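Local coordinates for peroxisomal acyl-CoA oxidase 1A (Solanum lycopersicum, PDB 2FON), which probably oxidises fatty acyl-CoA with bound FAD in peroxisomal beta-oxidation, at residues A501-M513 with I582-Y595. Numbering follows the deposited sequence.
Sequences AVLEAFEARSARM and ILHKHQGDFLGTGY
Arg509 of helix 499-521 grips Asp589 of helix 587-592 side-on: NE and NH2 both bond to the one oxygen OD2, with NH2 to OD2 measuring 2.7 Å. OD2 lies in the guanidinium plane, and the two flat groups are nearly coplanar. NH2 also sits over a face of the His586 ring, while Gln547 of helix 535-558 accepts from NH1, so a long, many-handed cation suits this crossing. Nearby, Arg512 NH1 makes a weak bond to Thr593 O, and the NE of Arg512 donates to Leu483 O. Thr593 OG1 accepts from Tyr595 N at 2.7 Å, an ST turn, which is likely to fix the chain leading into the tyrosine. With CG anti to its own N (chi1 -178°), Tyr595 reaches along helix 499-521, and its OH donates to the anti lone pair of Glu504 OE1 at 2.8 Å.

Apolar packing fills the middle, where segments 501-513 and 587-592, their axes 79° apart, meet in the C-terminal helical region, away from the FAD site. Ala508 CB lies over the Tyr595 face, 4.0 Å from the ring centroid; a small residue lets the ring come close. Phe590 points its edge at the face of Phe506 (T-shaped, planes 79° apart), and Arg509 lays its methylenes on a Phe590 face.

A leucine in place of Arg509 would probably leave the Asp589 carboxylate without its countercharge. One buried arginine thus serves both polar and apolar sides.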
loop_
_atom_site.group_PDB
_atom_site.type_symbol
_atom_site.label_atom_id
_atom_site.label_comp_id
_atom_site.label_asym_id
_atom_site.label_seq_id
_atom_site.Cartn_x
_atom_site.Cartn_y
_atom_site.Cartn_z
ATOM N N ALA B 501 -2.812 31.769 -13.238
ATOM C CA ALA B 501 -2.033 31.751 -11.986
ATOM C C ALA B 501 -1.489 30.366 -11.666
ATOM O O ALA B 501 -0.318 30.228 -11.285
ATOM C CB ALA B 501 -2.870 32.242 -10.809
ATOM N N VAL B 502 -2.335 29.354 -11.812
ATOM C CA VAL B 502 -1.962 28.000 -11.404
ATOM C C VAL B 502 -1.025 27.404 -12.423
ATOM O O VAL B 502 -0.016 26.761 -12.073
ATOM C CB VAL B 502 -3.233 27.095 -11.154
ATOM C CG1 VAL B 502 -2.936 25.612 -11.262
ATOM C CG2 VAL B 502 -3.876 27.456 -9.789
ATOM N N LEU B 503 -1.366 27.629 -13.682
ATOM C CA LEU B 503 -0.583 27.092 -14.775
ATOM C C LEU B 503 0.821 27.653 -14.709
ATOM O O LEU B 503 1.792 26.917 -14.737
ATOM C CB LEU B 503 -1.237 27.429 -16.112
ATOM C CG LEU B 503 -0.480 27.054 -17.386
ATOM C CD1 LEU B 503 -0.137 25.554 -17.498
ATOM C CD2 LEU B 503 -1.329 27.554 -18.572
ATOM N N GLU B 504 0.929 28.965 -14.571
ATOM C CA GLU B 504 2.244 29.553 -14.491
ATOM C C GLU B 504 2.989 28.979 -13.305
ATOM O O GLU B 504 4.179 28.708 -13.418
ATOM C CB GLU B 504 2.204 31.050 -14.398
ATOM C CG GLU B 504 3.570 31.593 -14.548
ATOM C CD GLU B 504 3.614 33.097 -14.432
ATOM O OE1 GLU B 504 3.595 33.614 -13.288
ATOM O OE2 GLU B 504 3.689 33.761 -15.490
ATOM N N ALA B 505 2.287 28.791 -12.190
ATOM C CA ALA B 505 2.920 28.297 -10.986
ATOM C C ALA B 505 3.519 26.903 -11.213
ATOM O O ALA B 505 4.598 26.615 -10.691
ATOM C CB ALA B 505 1.957 28.285 -9.827
ATOM N N PHE B 506 2.843 26.061 -12.002
ATOM C CA PHE B 506 3.373 24.744 -12.292
ATOM C C PHE B 506 4.509 24.744 -13.316
ATOM O O PHE B 506 5.441 23.926 -13.254
ATOM C CB PHE B 506 2.242 23.827 -12.729
ATOM C CG PHE B 506 1.524 23.192 -11.587
ATOM C CD1 PHE B 506 0.489 23.859 -10.943
ATOM C CD2 PHE B 506 1.917 21.957 -11.124
ATOM C CE1 PHE B 506 -0.141 23.293 -9.848
ATOM C CE2 PHE B 506 1.288 21.377 -10.027
ATOM C CZ PHE B 506 0.260 22.050 -9.399
ATOM N N GLU B 507 4.403 25.673 -14.263
ATOM C CA GLU B 507 5.410 25.883 -15.289
ATOM C C GLU B 507 6.695 26.354 -14.653
ATOM O O GLU B 507 7.759 25.802 -14.917
ATOM C CB GLU B 507 4.909 26.889 -16.316
ATOM C CG GLU B 507 3.886 26.297 -17.302
ATOM C CD GLU B 507 3.455 27.254 -18.429
ATOM O OE1 GLU B 507 2.847 26.768 -19.397
ATOM O OE2 GLU B 507 3.696 28.489 -18.381
ATOM N N ALA B 508 6.587 27.340 -13.767
ATOM C CA ALA B 508 7.763 27.912 -13.106
ATOM C C ALA B 508 8.488 26.823 -12.341
ATOM O O ALA B 508 9.658 26.528 -12.599
ATOM C CB ALA B 508 7.362 29.039 -12.178
ATOM N N ARG B 509 7.759 26.199 -11.430
ATOM C CA ARG B 509 8.274 25.114 -10.649
ATOM C C ARG B 509 9.077 24.103 -11.492
ATOM O O ARG B 509 10.201 23.718 -11.130
ATOM C CB ARG B 509 7.116 24.404 -9.972
ATOM C CG ARG B 509 7.557 23.153 -9.222
ATOM C CD ARG B 509 6.513 22.121 -9.321
ATOM N NE ARG B 509 6.722 21.026 -8.409
ATOM C CZ ARG B 509 5.965 19.928 -8.451
ATOM N NH1 ARG B 509 4.970 19.858 -9.334
ATOM N NH2 ARG B 509 6.194 18.901 -7.622
ATOM N N SER B 510 8.485 23.663 -12.600
ATOM C CA SER B 510 9.097 22.632 -13.395
ATOM C C SER B 510 10.345 23.172 -14.104
ATOM O O SER B 510 11.438 22.590 -14.007
ATOM C CB SER B 510 8.073 22.036 -14.361
ATOM O OG SER B 510 8.703 21.135 -15.253
ATOM N N ALA B 511 10.195 24.308 -14.773
ATOM C CA ALA B 511 11.346 24.975 -15.385
ATOM C C ALA B 511 12.434 25.110 -14.359
ATOM O O ALA B 511 13.541 24.636 -14.552
ATOM C CB ALA B 511 10.966 26.330 -15.939
ATOM N N ARG B 512 12.113 25.727 -13.237
ATOM C CA ARG B 512 13.136 25.926 -12.241
ATOM C C ARG B 512 13.759 24.600 -11.830
ATOM O O ARG B 512 14.963 24.479 -11.847
ATOM C CB ARG B 512 12.594 26.691 -11.066
ATOM C CG ARG B 512 12.484 28.139 -11.335
ATOM C CD ARG B 512 11.211 28.669 -10.752
ATOM N NE ARG B 512 11.009 30.063 -11.123
ATOM C CZ ARG B 512 11.207 31.076 -10.289
ATOM N NH1 ARG B 512 11.594 30.834 -9.034
ATOM N NH2 ARG B 512 11.003 32.325 -10.704
ATOM N N MET B 513 12.956 23.585 -11.545
ATOM C CA MET B 513 13.539 22.318 -11.099
ATOM C C MET B 513 14.430 21.658 -12.137
ATOM O O MET B 513 15.555 21.227 -11.821
ATOM C CB MET B 513 12.500 21.356 -10.549
ATOM C CG MET B 513 12.122 21.682 -9.136
ATOM S SD MET B 513 10.648 20.766 -8.687
ATOM C CE MET B 513 11.301 19.096 -8.414
ATOM N N ILE B 582 -1.756 19.272 -4.873
ATOM C CA ILE B 582 -0.443 18.939 -5.302
ATOM C C ILE B 582 0.478 20.086 -4.836
ATOM O O ILE B 582 1.578 19.845 -4.270
ATOM C CB ILE B 582 -0.403 18.732 -6.836
ATOM C CG1 ILE B 582 -1.229 17.508 -7.280
ATOM C CG2 ILE B 582 1.011 18.546 -7.302
ATOM C CD1 ILE B 582 -0.756 16.062 -6.692
ATOM N N LEU B 583 0.018 21.326 -5.030
ATOM C CA LEU B 583 0.852 22.463 -4.693
ATOM C C LEU B 583 1.238 22.429 -3.217
ATOM O O LEU B 583 2.370 22.744 -2.880
ATOM C CB LEU B 583 0.196 23.778 -5.072
ATOM C CG LEU B 583 0.985 25.055 -4.754
ATOM C CD1 LEU B 583 0.729 26.159 -5.781
ATOM C CD2 LEU B 583 0.728 25.561 -3.312
ATOM N N HIS B 584 0.311 22.029 -2.341
ATOM C CA HIS B 584 0.611 21.950 -0.892
ATOM C C HIS B 584 1.552 20.768 -0.574
ATOM O O HIS B 584 2.444 20.899 0.251
ATOM C CB HIS B 584 -0.692 21.856 -0.087
ATOM C CG HIS B 584 -0.496 21.791 1.393
ATOM N ND1 HIS B 584 -0.388 22.921 2.181
ATOM C CD2 HIS B 584 -0.411 20.731 2.242
ATOM C CE1 HIS B 584 -0.234 22.568 3.448
ATOM N NE2 HIS B 584 -0.255 21.245 3.514
ATOM N N LYS B 585 1.343 19.626 -1.227
ATOM C CA LYS B 585 2.092 18.468 -0.932
ATOM C C LYS B 585 3.565 18.732 -1.247
ATOM O O LYS B 585 4.459 18.380 -0.476
ATOM C CB LYS B 585 1.515 17.362 -1.801
ATOM C CG LYS B 585 2.404 16.193 -2.131
ATOM C CD LYS B 585 1.925 15.010 -1.486
ATOM C CE LYS B 585 2.739 13.811 -1.808
ATOM N NZ LYS B 585 1.889 13.026 -2.710
ATOM N N HIS B 586 3.815 19.369 -2.387
ATOM C CA HIS B 586 5.151 19.611 -2.837
ATOM C C HIS B 586 5.431 21.101 -2.610
ATOM O O HIS B 586 6.158 21.775 -3.375
ATOM C CB HIS B 586 5.255 19.248 -4.309
ATOM C CG HIS B 586 5.375 17.778 -4.589
ATOM N ND1 HIS B 586 4.314 17.006 -5.015
ATOM C CD2 HIS B 586 6.451 16.950 -4.578
ATOM C CE1 HIS B 586 4.717 15.759 -5.205
ATOM N NE2 HIS B 586 6.004 15.696 -4.926
ATOM N N GLN B 587 4.878 21.648 -1.539
ATOM C CA GLN B 587 5.024 23.092 -1.343
ATOM C C GLN B 587 6.448 23.631 -1.380
ATOM O O GLN B 587 6.677 24.758 -1.763
ATOM C CB GLN B 587 4.337 23.550 -0.084
ATOM C CG GLN B 587 3.354 24.631 -0.389
ATOM C CD GLN B 587 3.164 25.535 0.762
ATOM O OE1 GLN B 587 4.080 25.729 1.543
ATOM N NE2 GLN B 587 1.963 26.086 0.905
ATOM N N GLY B 588 7.417 22.830 -0.989
ATOM C CA GLY B 588 8.764 23.339 -1.020
ATOM C C GLY B 588 9.156 23.646 -2.444
ATOM O O GLY B 588 9.819 24.640 -2.702
ATOM N N ASP B 589 8.739 22.802 -3.385
ATOM C CA ASP B 589 9.121 23.069 -4.753
ATOM C C ASP B 589 8.834 24.519 -5.122
ATOM O O ASP B 589 9.693 25.173 -5.643
ATOM C CB ASP B 589 8.482 22.103 -5.740
ATOM C CG ASP B 589 8.964 20.672 -5.557
ATOM O OD1 ASP B 589 9.959 20.470 -4.788
ATOM O OD2 ASP B 589 8.319 19.751 -6.161
ATOM N N PHE B 590 7.685 25.061 -4.790
ATOM C CA PHE B 590 7.390 26.398 -5.251
ATOM C C PHE B 590 7.977 27.494 -4.379
ATOM O O PHE B 590 8.182 28.610 -4.857
ATOM C CB PHE B 590 5.896 26.614 -5.397
ATOM C CG PHE B 590 5.165 25.491 -6.067
ATOM C CD1 PHE B 590 4.854 24.312 -5.363
ATOM C CD2 PHE B 590 4.724 25.629 -7.371
ATOM C CE1 PHE B 590 4.191 23.296 -5.978
ATOM C CE2 PHE B 590 4.004 24.615 -7.981
ATOM C CZ PHE B 590 3.745 23.450 -7.299
ATOM N N LEU B 591 8.225 27.211 -3.098
ATOM C CA LEU B 591 8.825 28.224 -2.185
ATOM C C LEU B 591 10.323 28.338 -2.349
ATOM O O LEU B 591 10.879 29.420 -2.177
ATOM C CB LEU B 591 8.516 27.928 -0.728
ATOM C CG LEU B 591 7.045 27.977 -0.288
ATOM C CD1 LEU B 591 6.848 27.094 0.975
ATOM C CD2 LEU B 591 6.518 29.425 -0.055
ATOM N N GLY B 592 10.961 27.211 -2.686
ATOM C CA GLY B 592 12.400 27.120 -2.982
ATOM C C GLY B 592 12.813 28.235 -3.927
ATOM O O GLY B 592 13.005 29.397 -3.505
ATOM N N THR B 593 12.987 27.864 -5.191
ATOM C CA THR B 593 13.033 28.774 -6.332
ATOM C C THR B 593 12.633 30.249 -6.093
ATOM O O THR B 593 13.201 31.181 -6.704
ATOM C CB THR B 593 11.979 28.322 -7.295
ATOM O OG1 THR B 593 10.787 29.076 -7.001
ATOM C CG2 THR B 593 11.713 26.775 -7.192
ATOM N N GLY B 594 11.603 30.465 -5.269
ATOM C CA GLY B 594 11.143 31.824 -4.951
ATOM C C GLY B 594 9.777 32.137 -5.539
ATOM O O GLY B 594 9.172 33.147 -5.178
ATOM N N TYR B 595 9.272 31.268 -6.423
ATOM C CA TYR B 595 8.079 31.602 -7.190
ATOM C C TYR B 595 6.878 32.114 -6.369
ATOM O O TYR B 595 6.192 33.074 -6.783
ATOM C CB TYR B 595 7.672 30.509 -8.179
ATOM C CG TYR B 595 6.468 30.937 -8.968
ATOM C CD1 TYR B 595 6.585 31.802 -10.064
ATOM C CD2 TYR B 595 5.187 30.550 -8.559
ATOM C CE1 TYR B 595 5.457 32.231 -10.751
ATOM C CE2 TYR B 595 4.056 30.979 -9.231
ATOM C CZ TYR B 595 4.185 31.817 -10.330
ATOM O OH TYR B 595 3.023 32.218 -10.978
#